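Long-range contacts in thermostable monoacylglycerol lipase (Bacillus, PDB 4LHE), which catalyses the hydrolysis of monoacylglycerols to glycerol and a free fatty acid, using the alpha/beta hydrolase fold: residues H27-T32 and L96-T101; F92-S97 and V117-A122; D148-D153 and L230-P235; D196-P201 and S224-T229. All coordinates share one frame; numbering follows the deposited sequence.

Contacts 1, 2 and 4 all touch one sulfate ion, probably from the crystallisation liquor, at the C-terminal ends of the central parallel strands, where this fold places its active site. Contacts 1 and 2 share Leu-96 and Ser-97, and their centres are about 8 Å apart. Contact 4, its centre about 12 Å from either, supplies His-226, whose NE2 lies 3.1 Å from Ser-97 OG; with Asp-196 these residues fit a Ser-His-Asp triad. Asn-120 ND2 ties contact 2 to contact 4 through His-226 O, 2.8 Å away. Contact 3 lies farther out and backs contact 4 at about 10 Å between centres, where Asp-148 OD1 meets His-197 ND1 at 2.5 Å.

Contact 1 of 4, residues H27-T32 and L96-T101; sequences HGFTGT and LSMGGT. With SO4 (sulfate ion), chain D.
Met-98 reaches from the first turn of helix 98-109 to Phe-29, and its sulfur comes to the rim of the phenyl ring instead of over a face. Met-98 SD stands 5.1 Å from the centroid of the Phe-29 ring, near the ring plane, in a Met-aromatic contact. The thioether then bends at its last torsion (chi3 73°), which folds Met-98 CE back to 3.7 Å from Phe-29 CA; an unbranched, flexible chain suits such a turn. Leu-170 of helix 164-179 also touches Met-98, and Ser-166 and Leu-167 of that helix touch Phe-29.

Backbone packing is closer still. Gly-28 CA lies 3.5 Å from Leu-96 O, and Gly-99 CA approaches His-27 O to 3.2 Å. A CB on Gly-99 would run into that carbonyl, and one on Gly-28 would crowd Leu-96 O. Gly-95, Ser-97 and Gly-99 fit the GxSxG nucleophile elbow of alpha/beta hydrolases, a sharp strand-to-helix turn in which Ser-97 takes a positive phi of 51°.

Hydrogen bonds fix the loop and grip the anion. His-27 ND1 donates to a lone pair of Gly-28 O at 3.1 Å, and its NE2 bonds to Leu-55 N, so the imidazole is held at both nitrogens. Phe-29 N lies 2.9 Å from sulfate O4, Ser-97 OG donates to O4 too, and Met-98 N adds a weak bond to it at 3.3 Å; two backbone N-H groups converging on one oxygen are consistent with an oxyanion hole. Thr-30 N meets sulfate O1 almost straight on, 2.7 Å away (174° at the hydrogen), and Thr-30 OG1 donates to O1 as well.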
loop_
_atom_site.group_PDB
_atom_site.type_symbol
_atom_site.label_atom_id
_atom_site.label_comp_id
_atom_site.label_asym_id
_atom_site.label_seq_id
_atom_site.Cartn_x
_atom_site.Cartn_y
_atom_site.Cartn_z
ATOM N N HIS A 27 -1.432 -0.429 -3.899
ATOM C CA HIS A 27 -0.513 0.686 -4.165
ATOM C C HIS A 27 -0.776 1.841 -3.205
ATOM O O HIS A 27 -1.723 1.779 -2.411
ATOM C CB HIS A 27 -0.546 1.137 -5.638
ATOM C CG HIS A 27 -1.832 1.788 -6.079
ATOM N ND1 HIS A 27 -2.101 3.125 -5.865
ATOM C CD2 HIS A 27 -2.886 1.302 -6.773
ATOM C CE1 HIS A 27 -3.276 3.424 -6.395
ATOM N NE2 HIS A 27 -3.775 2.340 -6.954
ATOM N N GLY A 28 0.064 2.878 -3.259
ATOM C CA GLY A 28 0.008 3.949 -2.276
ATOM C C GLY A 28 -0.803 5.190 -2.641
ATOM O O GLY A 28 -1.464 5.231 -3.672
ATOM N N PHE A 29 -0.710 6.205 -1.782
ATOM C CA PHE A 29 -1.513 7.440 -1.844
ATOM C C PHE A 29 -1.261 8.296 -3.080
ATOM O O PHE A 29 -2.194 8.705 -3.756
ATOM C CB PHE A 29 -1.251 8.250 -0.571
ATOM C CG PHE A 29 -1.902 9.616 -0.535
ATOM C CD1 PHE A 29 -3.252 9.757 -0.218
ATOM C CD2 PHE A 29 -1.141 10.764 -0.751
ATOM C CE1 PHE A 29 -3.839 11.015 -0.140
ATOM C CE2 PHE A 29 -1.722 12.028 -0.679
ATOM C CZ PHE A 29 -3.072 12.154 -0.374
ATOM N N THR A 30 -0.004 8.575 -3.389
ATOM C CA THR A 30 0.264 9.330 -4.609
ATOM C C THR A 30 0.157 8.474 -5.898
ATOM O O THR A 30 -0.176 8.985 -6.980
ATOM C CB THR A 30 1.620 10.057 -4.515
ATOM O OG1 THR A 30 2.674 9.095 -4.390
ATOM C CG2 THR A 30 1.641 10.964 -3.288
ATOM N N GLY A 31 0.383 7.167 -5.762
ATOM C CA GLY A 31 0.726 6.315 -6.896
ATOM C C GLY A 31 -0.359 5.573 -7.657
ATOM O O GLY A 31 -1.526 5.983 -7.689
ATOM N N THR A 32 0.052 4.480 -8.307
ATOM C CA THR A 32 -0.807 3.720 -9.215
ATOM C C THR A 32 -0.370 2.276 -9.115
ATOM O O THR A 32 0.618 1.993 -8.452
ATOM C CB THR A 32 -0.631 4.169 -10.684
ATOM O OG1 THR A 32 0.637 3.705 -11.184
ATOM C CG2 THR A 32 -0.742 5.699 -10.833
ATOM N N LEU A 96 2.167 -0.937 -0.408
ATOM C CA LEU A 96 3.188 0.073 -0.179
ATOM C C LEU A 96 2.626 1.340 0.471
ATOM O O LEU A 96 1.637 1.901 -0.002
ATOM C CB LEU A 96 3.840 0.438 -1.512
ATOM C CG LEU A 96 4.842 1.586 -1.483
ATOM C CD1 LEU A 96 6.079 1.194 -0.668
ATOM C CD2 LEU A 96 5.213 1.958 -2.914
ATOM N N SER A 97 3.266 1.794 1.545
ATOM C CA SER A 97 2.900 3.062 2.169
ATOM C C SER A 97 1.386 3.002 2.396
ATOM O O SER A 97 0.899 1.960 2.860
ATOM C CB SER A 97 3.340 4.232 1.303
ATOM O OG SER A 97 3.225 5.450 2.037
ATOM N N MET A 98 0.626 4.058 2.070
ATOM C CA MET A 98 -0.842 3.968 2.177
ATOM C C MET A 98 -1.459 2.608 1.807
ATOM O O MET A 98 -2.484 2.193 2.362
ATOM C CB MET A 98 -1.602 5.083 1.440
ATOM C CG MET A 98 -3.084 5.142 1.845
ATOM S SD MET A 98 -4.191 6.276 0.963
ATOM C CE MET A 98 -4.358 5.431 -0.595
ATOM N N GLY A 99 -0.843 1.907 0.866
ATOM C CA GLY A 99 -1.330 0.568 0.544
ATOM C C GLY A 99 -1.049 -0.349 1.715
ATOM O O GLY A 99 -1.757 -1.352 1.942
ATOM N N GLY A 100 -0.007 -0.013 2.471
ATOM C CA GLY A 100 0.290 -0.718 3.713
ATOM C C GLY A 100 -0.688 -0.369 4.817
ATOM O O GLY A 100 -1.037 -1.212 5.645
ATOM N N THR A 101 -1.144 0.879 4.834
ATOM C CA THR A 101 -2.170 1.274 5.786
ATOM C C THR A 101 -3.463 0.512 5.479
ATOM O O THR A 101 -4.162 0.043 6.389
ATOM C CB THR A 101 -2.431 2.787 5.718
ATOM O OG1 THR A 101 -1.192 3.497 5.866
ATOM C CG2 THR A 101 -3.392 3.210 6.817
HETATM S S SO4 D . 2.739 6.812 -0.967
HETATM O O1 SO4 D . 2.153 7.767 -1.905
HETATM O O2 SO4 D . 3.386 5.715 -1.716
HETATM O O3 SO4 D . 3.756 7.493 -0.165
HETATM O O4 SO4 D . 1.667 6.339 -0.089
#

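Contact 2 of 4, residues F92-S97 and V117-A122; sequences FVTGLS and VPINAA. With SO4 (sulfate ion), chain D.
Thr-94 and Val-117 lie side by side on neighbouring parallel strands, and the threonine hydroxyl turns back onto the neighbouring strand. With OG1 opposite the threonine's own N (chi1 -176°), it donates to an in-plane lone pair of Val-117 O at 2.6 Å. The same carbonyl receives a weak bond from Gly-95 N at 3.4 Å. A valine in place of Thr-94 would probably leave Val-117 O with little more than that weak bond to satisfy it in this buried sheet.

The tight part follows the backbone ladder. Val-117 N binds Val-93 O at 2.7 Å, Ile-119 N binds Gly-95 O at 2.9 Å, and Ser-97 N closes the series on Ile-119 O at 2.8 Å. On the face of Thr-94 and Val-117, Leu-96 CD1 packs on Ile-119 CG2 at 4.0 Å, and helix 234-247 covers this face with Ile-237, Ser-241, Phe-244 and Phe-245. The strands are the two arms of a beta-alpha-beta crossover through helix 98-109 in the alpha/beta hydrolase sheet. Gly-95, first glycine of the GxSxG pattern, pairs with Pro-118 in the ladder.

At the C-terminal end of the strands, where the nucleophile probably sits, the backbone of Ser-97 is still tightly packed, its CA 3.2 Å from Asn-120 O in a CA-H...O contact. The loose side is the hydroxyl end alone: Ser-97, partly exposed, keeps CB against the neighbouring segment while OG turns away to the sulfate.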
loop_
_atom_site.group_PDB
_atom_site.type_symbol
_atom_site.label_atom_id
_atom_site.label_comp_id
_atom_site.label_asym_id
_atom_site.label_seq_id
_atom_site.Cartn_x
_atom_site.Cartn_y
_atom_site.Cartn_z
ATOM N N PHE A 92 -3.476 -13.525 1.078
ATOM C CA PHE A 92 -2.490 -12.648 1.692
ATOM C C PHE A 92 -2.640 -11.249 1.137
ATOM O O PHE A 92 -3.052 -11.081 -0.017
ATOM C CB PHE A 92 -1.088 -13.125 1.345
ATOM C CG PHE A 92 -0.759 -14.457 1.903
ATOM C CD1 PHE A 92 -0.539 -14.610 3.267
ATOM C CD2 PHE A 92 -0.642 -15.558 1.061
ATOM C CE1 PHE A 92 -0.218 -15.868 3.793
ATOM C CE2 PHE A 92 -0.323 -16.800 1.576
ATOM C CZ PHE A 92 -0.114 -16.956 2.943
ATOM N N VAL A 93 -2.290 -10.249 1.940
ATOM C CA VAL A 93 -2.381 -8.863 1.494
ATOM C C VAL A 93 -1.010 -8.191 1.675
ATOM O O VAL A 93 -0.324 -8.434 2.670
ATOM C CB VAL A 93 -3.508 -8.104 2.241
ATOM C CG1 VAL A 93 -3.739 -6.712 1.633
ATOM C CG2 VAL A 93 -4.827 -8.940 2.211
ATOM N N THR A 94 -0.603 -7.404 0.679
ATOM C CA THR A 94 0.633 -6.626 0.753
ATOM C C THR A 94 0.389 -5.248 0.131
ATOM O O THR A 94 -0.474 -5.072 -0.738
ATOM C CB THR A 94 1.814 -7.334 0.061
ATOM O OG1 THR A 94 3.016 -6.572 0.252
ATOM C CG2 THR A 94 1.568 -7.499 -1.454
ATOM N N GLY A 95 1.116 -4.245 0.591
ATOM C CA GLY A 95 0.908 -2.934 0.013
ATOM C C GLY A 95 1.987 -1.967 0.410
ATOM O O GLY A 95 2.625 -2.146 1.446
ATOM N N LEU A 96 2.167 -0.937 -0.408
ATOM C CA LEU A 96 3.188 0.073 -0.179
ATOM C C LEU A 96 2.626 1.340 0.471
ATOM O O LEU A 96 1.637 1.901 -0.002
ATOM C CB LEU A 96 3.840 0.438 -1.512
ATOM C CG LEU A 96 4.842 1.586 -1.483
ATOM C CD1 LEU A 96 6.079 1.194 -0.668
ATOM C CD2 LEU A 96 5.213 1.958 -2.914
ATOM N N SER A 97 3.266 1.794 1.545
ATOM C CA SER A 97 2.900 3.062 2.169
ATOM C C SER A 97 1.386 3.002 2.396
ATOM O O SER A 97 0.899 1.960 2.860
ATOM C CB SER A 97 3.340 4.232 1.303
ATOM O OG SER A 97 3.225 5.450 2.037
ATOM N N VAL A 117 1.696 -8.359 4.428
ATOM C CA VAL A 117 3.047 -7.861 4.168
ATOM C C VAL A 117 3.044 -6.344 3.878
ATOM O O VAL A 117 3.117 -5.900 2.718
ATOM C CB VAL A 117 3.754 -8.662 3.024
ATOM C CG1 VAL A 117 5.214 -8.247 2.920
ATOM C CG2 VAL A 117 3.696 -10.157 3.316
ATOM N N PRO A 118 2.922 -5.533 4.938
ATOM C CA PRO A 118 2.965 -4.077 4.737
ATOM C C PRO A 118 4.394 -3.608 4.459
ATOM O O PRO A 118 5.328 -4.122 5.070
ATOM C CB PRO A 118 2.471 -3.526 6.082
ATOM C CG PRO A 118 2.767 -4.626 7.087
ATOM C CD PRO A 118 2.627 -5.914 6.338
ATOM N N ILE A 119 4.568 -2.669 3.536
ATOM C CA ILE A 119 5.907 -2.185 3.190
ATOM C C ILE A 119 5.916 -0.680 3.381
ATOM O O ILE A 119 5.159 0.019 2.708
ATOM C CB ILE A 119 6.218 -2.461 1.704
ATOM C CG1 ILE A 119 6.020 -3.945 1.371
ATOM C CG2 ILE A 119 7.607 -1.967 1.333
ATOM C CD1 ILE A 119 6.239 -4.279 -0.110
ATOM N N ASN A 120 6.766 -0.174 4.273
ATOM C CA ASN A 120 6.769 1.254 4.604
ATOM C C ASN A 120 5.371 1.825 4.890
ATOM O O ASN A 120 5.062 2.965 4.520
ATOM C CB ASN A 120 7.471 2.071 3.512
ATOM C CG ASN A 120 8.976 1.876 3.516
ATOM O OD1 ASN A 120 9.575 1.563 4.549
ATOM N ND2 ASN A 120 9.596 2.059 2.357
ATOM N N ALA A 121 4.537 1.016 5.540
ATOM C CA ALA A 121 3.158 1.380 5.863
ATOM C C ALA A 121 3.106 2.609 6.759
ATOM O O ALA A 121 3.932 2.768 7.669
ATOM C CB ALA A 121 2.438 0.217 6.521
ATOM N N ALA A 122 2.132 3.471 6.478
ATOM C CA ALA A 122 1.951 4.739 7.183
ATOM C C ALA A 122 0.841 4.634 8.224
ATOM O O ALA A 122 -0.303 4.304 7.887
ATOM C CB ALA A 122 1.624 5.835 6.178
HETATM S S SO4 D . 2.739 6.812 -0.967
HETATM O O1 SO4 D . 2.153 7.767 -1.905
HETATM O O2 SO4 D . 3.386 5.715 -1.716
HETATM O O3 SO4 D . 3.756 7.493 -0.165
HETATM O O4 SO4 D . 1.667 6.339 -0.089
#

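Contact 3 of 4, residues D148-D153 and L230-P235; sequences DLKNPD and LDYDQP
Asp-231 receives two successive backbone N-H groups, those of Lys-150 and Asn-151, one on each carboxylate oxygen. Lys-150 N lies 2.9 Å from Asp-231 OD2, and Asn-151 N is equally close to Asp-231 OD1, at 2.9 Å. Both bonds are nearly straight and come in on the syn side, somewhat out of the carboxylate plane. OD2 also accepts from Tyr-225 N, and OD1 takes a weak bond from Tyr-232 N. An asparagine in place of Asp-231 would probably leave the N-H groups on one side, such as those of Lys-150 and Tyr-225, facing an NH2 in place of an acceptor. Asn-151 OD1 closes an Asx turn by accepting from Asp-153 N.

Stacking and nonpolar contacts supply the rest. With CG anti to its backbone N (chi1 -172°), Asn-151 lays its amide almost flat over one face of Tyr-232, its plane 16° from the ring's, and its CB makes a CH-pi contact 3.8 Å from the ring centroid. Lys-150 CD meets the edge of the same ring, 3.6 Å from Tyr-232 CD2, while its NZ bonds to Asn-223. Leu-149 sends CD2 against the carboxylate, 3.4 Å from Asp-231 CG, and CD1 toward Leu-230.

Asp-231 to Gln-234 form a type I beta turn that leads into helix 234-247. The contact thus joins the approach to that helix with the loop between the short strands 141-143 and 161-163.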
loop_
_atom_site.group_PDB
_atom_site.type_symbol
_atom_site.label_atom_id
_atom_site.label_comp_id
_atom_site.label_asym_id
_atom_site.label_seq_id
_atom_site.Cartn_x
_atom_site.Cartn_y
_atom_site.Cartn_z
ATOM N N ASP A 148 10.637 9.673 -3.702
ATOM C CA ASP A 148 11.720 9.227 -2.833
ATOM C C ASP A 148 12.120 7.821 -3.230
ATOM O O ASP A 148 11.710 6.839 -2.592
ATOM C CB ASP A 148 11.318 9.251 -1.362
ATOM C CG ASP A 148 12.503 9.054 -0.436
ATOM O OD1 ASP A 148 13.635 9.388 -0.847
ATOM O OD2 ASP A 148 12.309 8.579 0.708
ATOM N N LEU A 149 12.937 7.741 -4.280
ATOM C CA LEU A 149 13.376 6.482 -4.885
ATOM C C LEU A 149 14.860 6.603 -5.174
ATOM O O LEU A 149 15.301 7.600 -5.750
ATOM C CB LEU A 149 12.640 6.270 -6.207
ATOM C CG LEU A 149 11.922 4.959 -6.516
ATOM C CD1 LEU A 149 11.245 5.063 -7.894
ATOM C CD2 LEU A 149 12.864 3.795 -6.475
ATOM N N LYS A 150 15.643 5.606 -4.788
ATOM C CA LYS A 150 17.084 5.713 -4.966
ATOM C C LYS A 150 17.507 5.426 -6.410
ATOM O O LYS A 150 18.133 6.269 -7.062
ATOM C CB LYS A 150 17.811 4.787 -3.990
ATOM C CG LYS A 150 19.270 5.124 -3.811
ATOM C CD LYS A 150 20.055 3.898 -3.421
ATOM C CE LYS A 150 20.589 3.988 -2.005
ATOM N NZ LYS A 150 21.878 3.231 -1.894
ATOM N N ASN A 151 17.167 4.230 -6.891
ATOM C CA ASN A 151 17.400 3.815 -8.274
ATOM C C ASN A 151 16.821 4.825 -9.263
ATOM O O ASN A 151 15.616 5.040 -9.297
ATOM C CB ASN A 151 16.762 2.437 -8.475
ATOM C CG ASN A 151 17.105 1.803 -9.807
ATOM O OD1 ASN A 151 17.889 2.337 -10.600
ATOM N ND2 ASN A 151 16.506 0.642 -10.063
ATOM N N PRO A 152 17.691 5.456 -10.074
ATOM C CA PRO A 152 17.288 6.534 -10.979
ATOM C C PRO A 152 16.758 6.028 -12.312
ATOM O O PRO A 152 16.266 6.837 -13.104
ATOM C CB PRO A 152 18.606 7.282 -11.213
ATOM C CG PRO A 152 19.612 6.200 -11.209
ATOM C CD PRO A 152 19.134 5.180 -10.183
ATOM N N ASP A 153 16.859 4.727 -12.569
ATOM C CA ASP A 153 16.409 4.178 -13.855
ATOM C C ASP A 153 14.958 3.688 -13.835
ATOM O O ASP A 153 14.489 3.080 -14.803
ATOM C CB ASP A 153 17.309 3.032 -14.313
ATOM C CG ASP A 153 18.762 3.449 -14.449
ATOM O OD1 ASP A 153 19.018 4.643 -14.731
ATOM O OD2 ASP A 153 19.641 2.580 -14.271
ATOM N N LEU A 230 9.922 -0.495 -6.059
ATOM C CA LEU A 230 10.538 -0.198 -7.342
ATOM C C LEU A 230 12.044 0.021 -7.188
ATOM O O LEU A 230 12.755 0.205 -8.187
ATOM C CB LEU A 230 9.931 1.069 -7.934
ATOM C CG LEU A 230 8.460 1.098 -8.339
ATOM C CD1 LEU A 230 8.115 2.484 -8.868
ATOM C CD2 LEU A 230 8.192 0.073 -9.381
ATOM N N ASP A 231 12.527 0.016 -5.946
ATOM C CA ASP A 231 13.916 0.396 -5.653
ATOM C C ASP A 231 14.866 -0.806 -5.695
ATOM O O ASP A 231 14.470 -1.913 -6.089
ATOM C CB ASP A 231 13.993 1.092 -4.288
ATOM C CG ASP A 231 14.922 2.293 -4.286
ATOM O OD1 ASP A 231 15.806 2.384 -5.174
ATOM O OD2 ASP A 231 14.746 3.171 -3.408
ATOM N N TYR A 232 16.112 -0.600 -5.274
ATOM C CA TYR A 232 17.123 -1.663 -5.353
ATOM C C TYR A 232 16.794 -2.917 -4.529
ATOM O O TYR A 232 17.228 -4.018 -4.865
ATOM C CB TYR A 232 18.511 -1.125 -4.966
ATOM C CG TYR A 232 19.122 -0.168 -5.967
ATOM C CD1 TYR A 232 19.416 -0.575 -7.269
ATOM C CD2 TYR A 232 19.433 1.138 -5.602
ATOM C CE1 TYR A 232 19.984 0.303 -8.179
ATOM C CE2 TYR A 232 19.988 2.017 -6.503
ATOM C CZ TYR A 232 20.267 1.595 -7.786
ATOM O OH TYR A 232 20.838 2.483 -8.674
ATOM N N ASP A 233 16.023 -2.762 -3.460
ATOM C CA ASP A 233 15.669 -3.920 -2.654
ATOM C C ASP A 233 14.450 -4.684 -3.189
ATOM O O ASP A 233 13.961 -5.584 -2.517
ATOM C CB ASP A 233 15.471 -3.540 -1.181
ATOM C CG ASP A 233 16.781 -3.147 -0.495
ATOM O OD1 ASP A 233 17.741 -3.944 -0.552
ATOM O OD2 ASP A 233 16.849 -2.043 0.092
ATOM N N GLN A 234 13.974 -4.331 -4.387
ATOM C CA GLN A 234 12.855 -5.059 -5.023
ATOM C C GLN A 234 12.981 -6.600 -5.025
ATOM O O GLN A 234 12.066 -7.286 -4.589
ATOM C CB GLN A 234 12.592 -4.541 -6.446
ATOM C CG GLN A 234 11.408 -5.193 -7.141
ATOM C CD GLN A 234 11.352 -4.850 -8.609
ATOM O OE1 GLN A 234 11.957 -5.531 -9.441
ATOM N NE2 GLN A 234 10.618 -3.790 -8.947
ATOM N N PRO A 235 14.112 -7.154 -5.497
ATOM C CA PRO A 235 14.184 -8.623 -5.507
ATOM C C PRO A 235 14.137 -9.235 -4.098
ATOM O O PRO A 235 13.551 -10.311 -3.902
ATOM C CB PRO A 235 15.543 -8.904 -6.162
ATOM C CG PRO A 235 15.912 -7.623 -6.873
ATOM C CD PRO A 235 15.343 -6.538 -6.037
#

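Contact 4 of 4, residues D196-P201 and S224-T229; sequences DHVVPP and SYHVAT. With SO4 (sulfate ion), chain D.
The His-226 ring has Val-198 over one face and polar partners at its edge. Val-198 CB makes a CH-pi contact 3.8 Å from the ring centroid, and Val-199 CG2 lies obliquely 3.5 Å from His-226 CE1. With CG anti to the backbone N (chi1 -174°), His-226 sets its ring alongside Asp-196; in the ring plane, ND1 donates to Asp-196 OD2 at 2.5 Å on the syn side, the carboxylate being turned 57° from the ring. These two residues fit the histidine and acid of the Ser-His-Asp triad usual in alpha/beta hydrolases, with Ser-97 probably the nucleophile. An imidazole suits the place because its second nitrogen, NE2, remains to face the serine; here it bonds to sulfate O3 at 2.8 Å.

A second flat pair lies farther out. His-197 points an edge at the face of Tyr-225, a T-shaped stack with ring planes at 68°; His-197 CE1 sits over the tyrosine ring's centre. Its ND1 is held by Asp-148.

The acid is held by its own loop. Asp-196 OD1 accepts from Val-198 N at 2.7 Å nearly along its C-O axis, closing an Asx turn, and from Val-199 N, also at 2.7 Å, from above the carboxylate plane, in an Asx motif.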
loop_
_atom_site.group_PDB
_atom_site.type_symbol
_atom_site.label_atom_id
_atom_site.label_comp_id
_atom_site.label_asym_id
_atom_site.label_seq_id
_atom_site.Cartn_x
_atom_site.Cartn_y
_atom_site.Cartn_z
ATOM N N ASP A 196 13.840 5.672 4.395
ATOM C CA ASP A 196 12.562 6.257 4.006
ATOM C C ASP A 196 12.566 7.717 4.458
ATOM O O ASP A 196 12.774 7.981 5.644
ATOM C CB ASP A 196 11.405 5.512 4.688
ATOM C CG ASP A 196 10.049 5.814 4.058
ATOM O OD1 ASP A 196 9.759 7.002 3.803
ATOM O OD2 ASP A 196 9.263 4.858 3.815
ATOM N N HIS A 197 12.354 8.648 3.516
ATOM C CA HIS A 197 12.284 10.087 3.809
ATOM C C HIS A 197 10.846 10.607 3.747
ATOM O O HIS A 197 10.625 11.823 3.739
ATOM C CB HIS A 197 13.133 10.911 2.825
ATOM C CG HIS A 197 14.505 10.356 2.565
ATOM N ND1 HIS A 197 14.861 9.799 1.349
ATOM C CD2 HIS A 197 15.608 10.297 3.344
ATOM C CE1 HIS A 197 16.123 9.405 1.404
ATOM N NE2 HIS A 197 16.601 9.694 2.602
ATOM N N VAL A 198 9.876 9.692 3.690
ATOM C CA VAL A 198 8.459 10.058 3.623
ATOM C C VAL A 198 7.699 9.572 4.849
ATOM O O VAL A 198 7.035 10.357 5.528
ATOM C CB VAL A 198 7.776 9.493 2.360
ATOM C CG1 VAL A 198 6.297 9.843 2.349
ATOM C CG2 VAL A 198 8.456 10.020 1.113
ATOM N N VAL A 199 7.800 8.270 5.116
ATOM C CA VAL A 199 7.168 7.641 6.277
ATOM C C VAL A 199 8.278 7.258 7.248
ATOM O O VAL A 199 9.222 6.576 6.867
ATOM C CB VAL A 199 6.357 6.379 5.868
ATOM C CG1 VAL A 199 5.842 5.643 7.094
ATOM C CG2 VAL A 199 5.189 6.767 4.971
ATOM N N PRO A 200 8.199 7.747 8.496
ATOM C CA PRO A 200 9.270 7.514 9.481
ATOM C C PRO A 200 9.377 6.028 9.789
ATOM O O PRO A 200 8.337 5.394 9.997
ATOM C CB PRO A 200 8.772 8.262 10.725
ATOM C CG PRO A 200 7.766 9.292 10.193
ATOM C CD PRO A 200 7.114 8.594 9.031
ATOM N N PRO A 201 10.603 5.474 9.806
ATOM C CA PRO A 201 10.771 4.026 9.993
ATOM C C PRO A 201 10.172 3.524 11.307
ATOM O O PRO A 201 9.876 2.330 11.431
ATOM C CB PRO A 201 12.293 3.846 9.997
ATOM C CG PRO A 201 12.822 5.023 9.246
ATOM C CD PRO A 201 11.891 6.151 9.573
ATOM N N SER A 224 17.273 1.045 -0.116
ATOM C CA SER A 224 16.068 1.593 -0.728
ATOM C C SER A 224 15.553 2.792 0.020
ATOM O O SER A 224 15.652 2.858 1.240
ATOM C CB SER A 224 14.951 0.543 -0.751
ATOM O OG SER A 224 15.285 -0.535 -1.590
ATOM N N TYR A 225 14.958 3.723 -0.709
ATOM C CA TYR A 225 14.212 4.787 -0.061
ATOM C C TYR A 225 12.732 4.401 -0.084
ATOM O O TYR A 225 12.381 3.257 -0.401
ATOM C CB TYR A 225 14.316 6.099 -0.835
ATOM C CG TYR A 225 15.711 6.672 -0.944
ATOM C CD1 TYR A 225 16.727 6.270 -0.082
ATOM C CD2 TYR A 225 16.007 7.623 -1.919
ATOM C CE1 TYR A 225 18.008 6.804 -0.199
ATOM C CE2 TYR A 225 17.275 8.157 -2.043
ATOM C CZ TYR A 225 18.268 7.748 -1.180
ATOM O OH TYR A 225 19.527 8.290 -1.314
ATOM N N HIS A 226 11.875 5.358 0.243
ATOM C CA HIS A 226 10.449 5.085 0.425
ATOM C C HIS A 226 9.770 4.123 -0.545
ATOM O O HIS A 226 9.078 3.193 -0.118
ATOM C CB HIS A 226 9.660 6.384 0.422
ATOM C CG HIS A 226 8.210 6.204 0.743
ATOM N ND1 HIS A 226 7.781 5.544 1.874
ATOM C CD2 HIS A 226 7.091 6.606 0.094
ATOM C CE1 HIS A 226 6.459 5.552 1.913
ATOM N NE2 HIS A 226 6.015 6.189 0.844
ATOM N N VAL A 227 9.934 4.373 -1.839
ATOM C CA VAL A 227 9.243 3.586 -2.869
ATOM C C VAL A 227 9.990 2.276 -3.101
ATOM O O VAL A 227 10.495 2.023 -4.193
ATOM C CB VAL A 227 9.159 4.347 -4.186
ATOM C CG1 VAL A 227 8.187 3.640 -5.164
ATOM C CG2 VAL A 227 8.686 5.762 -3.924
ATOM N N ALA A 228 10.056 1.454 -2.056
ATOM C CA ALA A 228 10.948 0.288 -2.004
ATOM C C ALA A 228 10.616 -0.804 -3.044
ATOM O O ALA A 228 11.490 -1.556 -3.465
ATOM C CB ALA A 228 10.935 -0.290 -0.577
ATOM N N THR A 229 9.351 -0.868 -3.459
ATOM C CA THR A 229 8.877 -1.901 -4.386
ATOM C C THR A 229 9.456 -1.708 -5.783
ATOM O O THR A 229 9.467 -2.633 -6.604
ATOM C CB THR A 229 7.345 -1.884 -4.474
ATOM O OG1 THR A 229 6.906 -0.551 -4.787
ATOM C CG2 THR A 229 6.717 -2.315 -3.144
HETATM S S SO4 D . 2.739 6.812 -0.967
HETATM O O1 SO4 D . 2.153 7.767 -1.905
HETATM O O2 SO4 D . 3.386 5.715 -1.716
HETATM O O3 SO4 D . 3.756 7.493 -0.165
HETATM O O4 SO4 D . 1.667 6.339 -0.089
#